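PDB 2DT8: DegV family protein from Thermus thermophilus, which binds fatty acid, here palmitic acid, as a member of the DegV family, and also carries a bound zinc ion. Local coordinates for residues R2-T7 and R74-E79; Q175-T180 and P186-K191. All blocks are in the same frame, centred on the assembly; numbering follows the deposited sequence.

Contact 1 of 2, residues R2-T7 and R74-E79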
loop_
_atom_site.group_PDB
_atom_site.type_symbol
_atom_site.label_atom_id
_atom_site.label_comp_id
_atom_site.label_asym_id
_atom_site.label_seq_id
_atom_site.Cartn_x
_atom_site.Cartn_y
_atom_site.Cartn_z
ATOM N N ARG A 2 22.545 -12.847 7.370
ATOM C CA ARG A 2 21.798 -12.832 6.127
ATOM C C ARG A 2 20.333 -12.656 6.465
ATOM O O ARG A 2 19.729 -13.482 7.150
ATOM C CB ARG A 2 22.004 -14.140 5.390
ATOM C CG ARG A 2 23.441 -14.357 4.981
ATOM C CD ARG A 2 23.666 -15.802 4.573
ATOM N NE ARG A 2 23.296 -16.676 5.673
ATOM C CZ ARG A 2 22.906 -17.931 5.512
ATOM N NH1 ARG A 2 22.807 -18.436 4.289
ATOM N NH2 ARG A 2 22.601 -18.675 6.564
ATOM N N ILE A 3 19.781 -11.553 5.981
ATOM C CA ILE A 3 18.394 -11.190 6.213
ATOM C C ILE A 3 17.634 -11.184 4.896
ATOM O O ILE A 3 18.056 -10.558 3.921
ATOM C CB ILE A 3 18.304 -9.790 6.866
ATOM C CG1 ILE A 3 19.068 -9.807 8.197
ATOM C CG2 ILE A 3 16.836 -9.400 7.095
ATOM C CD1 ILE A 3 19.214 -8.452 8.866
ATOM N N THR A 4 16.521 -11.907 4.874
ATOM C CA THR A 4 15.680 -11.986 3.688
ATOM C C THR A 4 14.377 -11.233 3.960
ATOM O O THR A 4 13.800 -11.327 5.053
ATOM C CB THR A 4 15.360 -13.461 3.333
ATOM O OG1 THR A 4 16.550 -14.098 2.852
ATOM C CG2 THR A 4 14.281 -13.549 2.264
ATOM N N LEU A 5 13.934 -10.474 2.966
ATOM C CA LEU A 5 12.698 -9.710 3.061
ATOM C C LEU A 5 11.519 -10.465 2.483
ATOM O O LEU A 5 11.601 -11.034 1.396
ATOM C CB LEU A 5 12.811 -8.400 2.294
ATOM C CG LEU A 5 13.529 -7.255 2.979
ATOM C CD1 LEU A 5 13.938 -6.233 1.933
ATOM C CD2 LEU A 5 12.605 -6.644 4.022
ATOM N N VAL A 6 10.422 -10.435 3.223
ATOM C CA VAL A 6 9.160 -11.043 2.834
ATOM C C VAL A 6 8.082 -9.974 2.996
ATOM O O VAL A 6 8.131 -9.158 3.916
ATOM C CB VAL A 6 8.782 -12.241 3.747
ATOM C CG1 VAL A 6 7.348 -12.715 3.437
ATOM C CG2 VAL A 6 9.772 -13.378 3.548
ATOM N N THR A 7 7.146 -9.933 2.060
ATOM C CA THR A 7 6.034 -9.009 2.169
ATOM C C THR A 7 4.805 -9.722 1.607
ATOM O O THR A 7 4.880 -10.912 1.286
ATOM C CB THR A 7 6.317 -7.667 1.416
ATOM O OG1 THR A 7 5.275 -6.724 1.711
ATOM C CG2 THR A 7 6.401 -7.884 -0.095
ATOM N N ARG A 74 10.090 -20.813 6.008
ATOM C CA ARG A 74 10.887 -22.031 6.073
ATOM C C ARG A 74 11.850 -22.111 4.887
ATOM O O ARG A 74 13.006 -22.493 5.017
ATOM C CB ARG A 74 9.976 -23.262 6.076
ATOM C CG ARG A 74 10.742 -24.574 6.044
ATOM C CD ARG A 74 9.862 -25.778 6.376
ATOM N NE ARG A 74 8.639 -25.824 5.580
ATOM C CZ ARG A 74 7.444 -25.430 6.014
ATOM N NH1 ARG A 74 7.282 -25.015 7.268
ATOM N NH2 ARG A 74 6.406 -25.453 5.190
ATOM N N GLU A 75 11.302 -21.685 3.735
ATOM C CA GLU A 75 12.114 -21.763 2.536
ATOM C C GLU A 75 13.219 -20.688 2.552
ATOM O O GLU A 75 14.364 -20.913 2.185
ATOM C CB GLU A 75 11.219 -21.556 1.283
ATOM C CG GLU A 75 10.356 -22.773 0.977
ATOM C CD GLU A 75 9.336 -22.523 -0.116
ATOM O OE1 GLU A 75 9.036 -21.342 -0.404
ATOM O OE2 GLU A 75 8.813 -23.511 -0.674
ATOM N N ALA A 76 12.793 -19.531 3.087
ATOM C CA ALA A 76 13.730 -18.425 3.130
ATOM C C ALA A 76 14.894 -18.689 4.101
ATOM O O ALA A 76 16.060 -18.378 3.837
ATOM C CB ALA A 76 13.022 -17.126 3.611
ATOM N N LEU A 77 14.547 -19.300 5.226
ATOM C CA LEU A 77 15.529 -19.629 6.254
ATOM C C LEU A 77 16.473 -20.767 5.900
ATOM O O LEU A 77 17.401 -21.058 6.645
ATOM C CB LEU A 77 14.818 -19.903 7.581
ATOM C CG LEU A 77 14.184 -18.611 8.107
ATOM C CD1 LEU A 77 13.274 -18.905 9.285
ATOM C CD2 LEU A 77 15.291 -17.633 8.506
ATOM N N GLU A 78 16.235 -21.408 4.760
ATOM C CA GLU A 78 17.124 -22.468 4.296
ATOM C C GLU A 78 18.445 -21.842 3.842
ATOM O O GLU A 78 19.490 -22.477 3.826
ATOM C CB GLU A 78 16.517 -23.196 3.100
ATOM C CG GLU A 78 15.475 -24.224 3.462
ATOM C CD GLU A 78 14.869 -24.869 2.236
ATOM O OE1 GLU A 78 15.583 -24.986 1.216
ATOM O OE2 GLU A 78 13.686 -25.267 2.294
ATOM N N GLU A 79 18.309 -20.568 3.434
ATOM C CA GLU A 79 19.507 -19.862 3.026
ATOM C C GLU A 79 19.694 -18.467 3.610
ATOM O O GLU A 79 20.380 -17.622 3.049
ATOM C CB GLU A 79 19.414 -19.659 1.520
ATOM C CG GLU A 79 19.267 -20.945 0.709
ATOM C CD GLU A 79 20.522 -21.801 0.724
ATOM O OE1 GLU A 79 21.610 -21.250 1.007
ATOM O OE2 GLU A 79 20.423 -23.015 0.439
HETATM O O HOH W 1 16.535 -16.587 1.835
#

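Contact 2 of 2, residues Q175-T180 and P186-K191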
loop_
_atom_site.group_PDB
_atom_site.type_symbol
_atom_site.label_atom_id
_atom_site.label_comp_id
_atom_site.label_asym_id
_atom_site.label_seq_id
_atom_site.Cartn_x
_atom_site.Cartn_y
_atom_site.Cartn_z
ATOM N N GLN A 175 -15.898 7.801 6.836
ATOM C CA GLN A 175 -17.331 7.648 7.028
ATOM C C GLN A 175 -17.974 9.013 7.248
ATOM O O GLN A 175 -19.158 9.197 6.978
ATOM C CB GLN A 175 -17.608 6.770 8.233
ATOM C CG GLN A 175 -19.072 6.483 8.445
ATOM C CD GLN A 175 -19.364 5.022 8.266
ATOM O OE1 GLN A 175 -19.763 4.577 7.190
ATOM N NE2 GLN A 175 -19.125 4.248 9.316
ATOM N N ALA A 176 -17.184 9.966 7.738
ATOM C CA ALA A 176 -17.686 11.313 7.993
ATOM C C ALA A 176 -18.141 11.977 6.695
ATOM O O ALA A 176 -18.924 12.924 6.717
ATOM C CB ALA A 176 -16.603 12.161 8.663
ATOM N N PHE A 177 -17.652 11.482 5.561
ATOM C CA PHE A 177 -18.034 12.059 4.278
ATOM C C PHE A 177 -19.280 11.419 3.685
ATOM O O PHE A 177 -19.870 11.964 2.759
ATOM C CB PHE A 177 -16.896 11.937 3.256
ATOM C CG PHE A 177 -15.715 12.829 3.533
ATOM C CD1 PHE A 177 -15.843 13.958 4.342
ATOM C CD2 PHE A 177 -14.479 12.558 2.956
ATOM C CE1 PHE A 177 -14.755 14.803 4.571
ATOM C CE2 PHE A 177 -13.384 13.395 3.177
ATOM C CZ PHE A 177 -13.524 14.520 3.988
ATOM N N LEU A 178 -19.678 10.262 4.203
ATOM C CA LEU A 178 -20.853 9.582 3.662
ATOM C C LEU A 178 -22.052 10.512 3.633
ATOM O O LEU A 178 -22.661 10.730 2.584
ATOM C CB LEU A 178 -21.194 8.341 4.487
ATOM C CG LEU A 178 -20.243 7.150 4.367
ATOM C CD1 LEU A 178 -20.781 6.004 5.194
ATOM C CD2 LEU A 178 -20.121 6.724 2.917
ATOM N N GLY A 179 -22.378 11.066 4.793
ATOM C CA GLY A 179 -23.515 11.961 4.882
ATOM C C GLY A 179 -23.213 13.457 4.760
ATOM O O GLY A 179 -23.980 14.309 5.190
ATOM N N THR A 180 -22.073 13.711 4.096
ATOM C CA THR A 180 -21.658 15.095 3.978
ATOM C C THR A 180 -20.899 15.417 2.688
ATOM O O THR A 180 -20.628 16.566 2.366
ATOM C CB THR A 180 -20.800 15.543 5.088
ATOM O OG1 THR A 180 -19.526 14.894 5.008
ATOM C CG2 THR A 180 -21.366 15.350 6.485
ATOM N N PRO A 186 -13.704 13.420 -2.650
ATOM C CA PRO A 186 -13.070 13.216 -1.346
ATOM C C PRO A 186 -11.559 13.082 -1.416
ATOM O O PRO A 186 -11.023 12.512 -2.364
ATOM C CB PRO A 186 -13.717 11.929 -0.857
ATOM C CG PRO A 186 -13.814 11.126 -2.135
ATOM C CD PRO A 186 -14.296 12.165 -3.154
ATOM N N VAL A 187 -10.879 13.638 -0.420
ATOM C CA VAL A 187 -9.432 13.512 -0.334
ATOM C C VAL A 187 -9.218 12.776 0.978
ATOM O O VAL A 187 -9.677 13.213 2.040
ATOM C CB VAL A 187 -8.734 14.878 -0.332
ATOM C CG1 VAL A 187 -7.229 14.687 -0.184
ATOM C CG2 VAL A 187 -9.041 15.602 -1.647
ATOM N N LEU A 188 -8.538 11.644 0.891
ATOM C CA LEU A 188 -8.327 10.787 2.051
ATOM C C LEU A 188 -6.860 10.553 2.382
ATOM O O LEU A 188 -5.975 10.810 1.572
ATOM C CB LEU A 188 -8.996 9.433 1.790
ATOM C CG LEU A 188 -10.474 9.489 1.380
ATOM C CD1 LEU A 188 -11.006 8.076 1.199
ATOM C CD2 LEU A 188 -11.279 10.227 2.433
ATOM N N THR A 189 -6.617 10.041 3.585
ATOM C CA THR A 189 -5.259 9.733 4.031
ATOM C C THR A 189 -5.361 8.552 4.994
ATOM O O THR A 189 -6.410 7.907 5.093
ATOM C CB THR A 189 -4.610 10.976 4.736
ATOM O OG1 THR A 189 -3.233 10.706 5.040
ATOM C CG2 THR A 189 -5.347 11.321 6.026
ATOM N N LEU A 190 -4.252 8.228 5.648
ATOM C CA LEU A 190 -4.243 7.186 6.665
ATOM C C LEU A 190 -3.493 7.750 7.862
ATOM O O LEU A 190 -2.507 8.465 7.697
ATOM C CB LEU A 190 -3.527 5.913 6.192
ATOM C CG LEU A 190 -4.311 4.966 5.276
ATOM C CD1 LEU A 190 -4.133 5.386 3.836
ATOM C CD2 LEU A 190 -3.818 3.536 5.470
ATOM N N LYS A 191 -3.982 7.461 9.060
ATOM C CA LYS A 191 -3.313 7.889 10.286
ATOM C C LYS A 191 -3.344 6.667 11.189
ATOM O O LYS A 191 -4.389 6.043 11.357
ATOM C CB LYS A 191 -4.043 9.066 10.945
ATOM C CG LYS A 191 -3.997 10.344 10.111
ATOM C CD LYS A 191 -2.563 10.844 9.929
ATOM C CE LYS A 191 -2.516 12.011 8.951
ATOM N NZ LYS A 191 -1.143 12.570 8.812
#

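Contact 1 of 2, residues R2-T7 and R74-E79
Ala-76 O is gripped twice: a water donates to it at 2.7 Å, and Glu-79 N binds it at 3.2 Å. The same water lies 2.7 Å from Thr-4 OG1, so the one hydrogen-bonded link between the segments runs through solvent. The setting is a helix-on-sheet layer of the DegV alpha/beta fold. Strand 3-8 lies between parallel strands 24-32 and 82-87, and the end of helix 66-76 leans on one face of this sheet before the chain turns back to form strand 82-87. Ile-3 and Leu-5 point to the other face, where they touch helix 120-135. The bond from Glu-79 N closes a type I turn from Ala-76 to Glu-79, which brings the chain over the start of the strand.

Arg-2 reaches this turn with a side chain bent at its third torsion (chi3 -57°), and one face of its guanidinium group lies over Glu-79 C. NH1 comes to 2.8 Å from Glu-79 O, but the angle is too poor for a hydrogen bond. The Glu-79 carboxylate adds little more than a distant opposite charge, its OE1 being 4.5 Å from Arg-2 NH1. The firm polar partner is Asp-81, whose OD1 forms a salt bridge with Arg-2 NH2, and the backbones of these two residues are also hydrogen-bonded. Arg-2 NE and NH2 are both bonded just beyond the segments, which probably limits the turning of the guanidinium.

Deeper in, Ala-76 is buried, with Arg-24 and Val-83 also touching its methyl. Thr-4 presents both its branches to the helix end: with OG1 anti to its carbonyl carbon (chi1 -70°) the hydroxyl is left to the water, while CG2 meets Ala-76 CB methyl to methyl at 4.0 Å.

Contact 2 of 2, residues Q175-T180 and P186-K191
With CG anti to its carbonyl carbon (chi1 -71°), Phe-177 drives one side of its ring against the start of strand 185-191, where three successive residues receive it. Phe-177 CD2 lies 3.9 Å from Pro-186 CB, and Phe-177 CE2 is 3.9 Å from Leu-188 CD2; both neighbours approach the ring obliquely. Val-187 O sits at the ring edge, in its plane, 3.9 Å from Phe-177 CE2, while the valine side chain points away. The Leu-188 and Phe-177 side chains run antiparallel past one another. This buried contact fastens the loop after helix 163-168 onto the two-stranded hairpin 185-191/194-201, whose Ala-197 and Arg-200 also touch the ring; the Leu-188 side chain is about 7 Å from the bound palmitic acid.

On its exposed side the loop is looser: Thr-180 OG1 donates back to Ala-176 O at 2.7 Å, tying the turn to itself. An alanine in place of Phe-177 would remove the ring and would probably leave a gap beside Pro-186 and Leu-188, with the loop less firmly held to the hairpin. No hydrogen bond joins the two segments, so their attachment rests mainly on apolar contact; the carbonyl at the ring edge adds at most a weak electrostatic contribution.

In the fold
Contacts 1 and 2 lie on opposite sides of the chain's centre, about 39 Å apart between their centres, and share no strand or helix. Contact 1 belongs to the sheet that includes strands 3-8 and 82-87 and is half surface: a methyl pair, buried on the Ala-76 side, gives way to water and charged groups. Contact 2 is wholly buried among its touching residues and apolar, joining a loop to a hairpin strand only a few residues further along the chain. Both lie away from the zinc ligands Glu-67 and Glu-105, although Glu-67 is on the same helix as Ala-76. Strand 185-191 reaches the lipid: Leu-190 touches the bound palmitic acid.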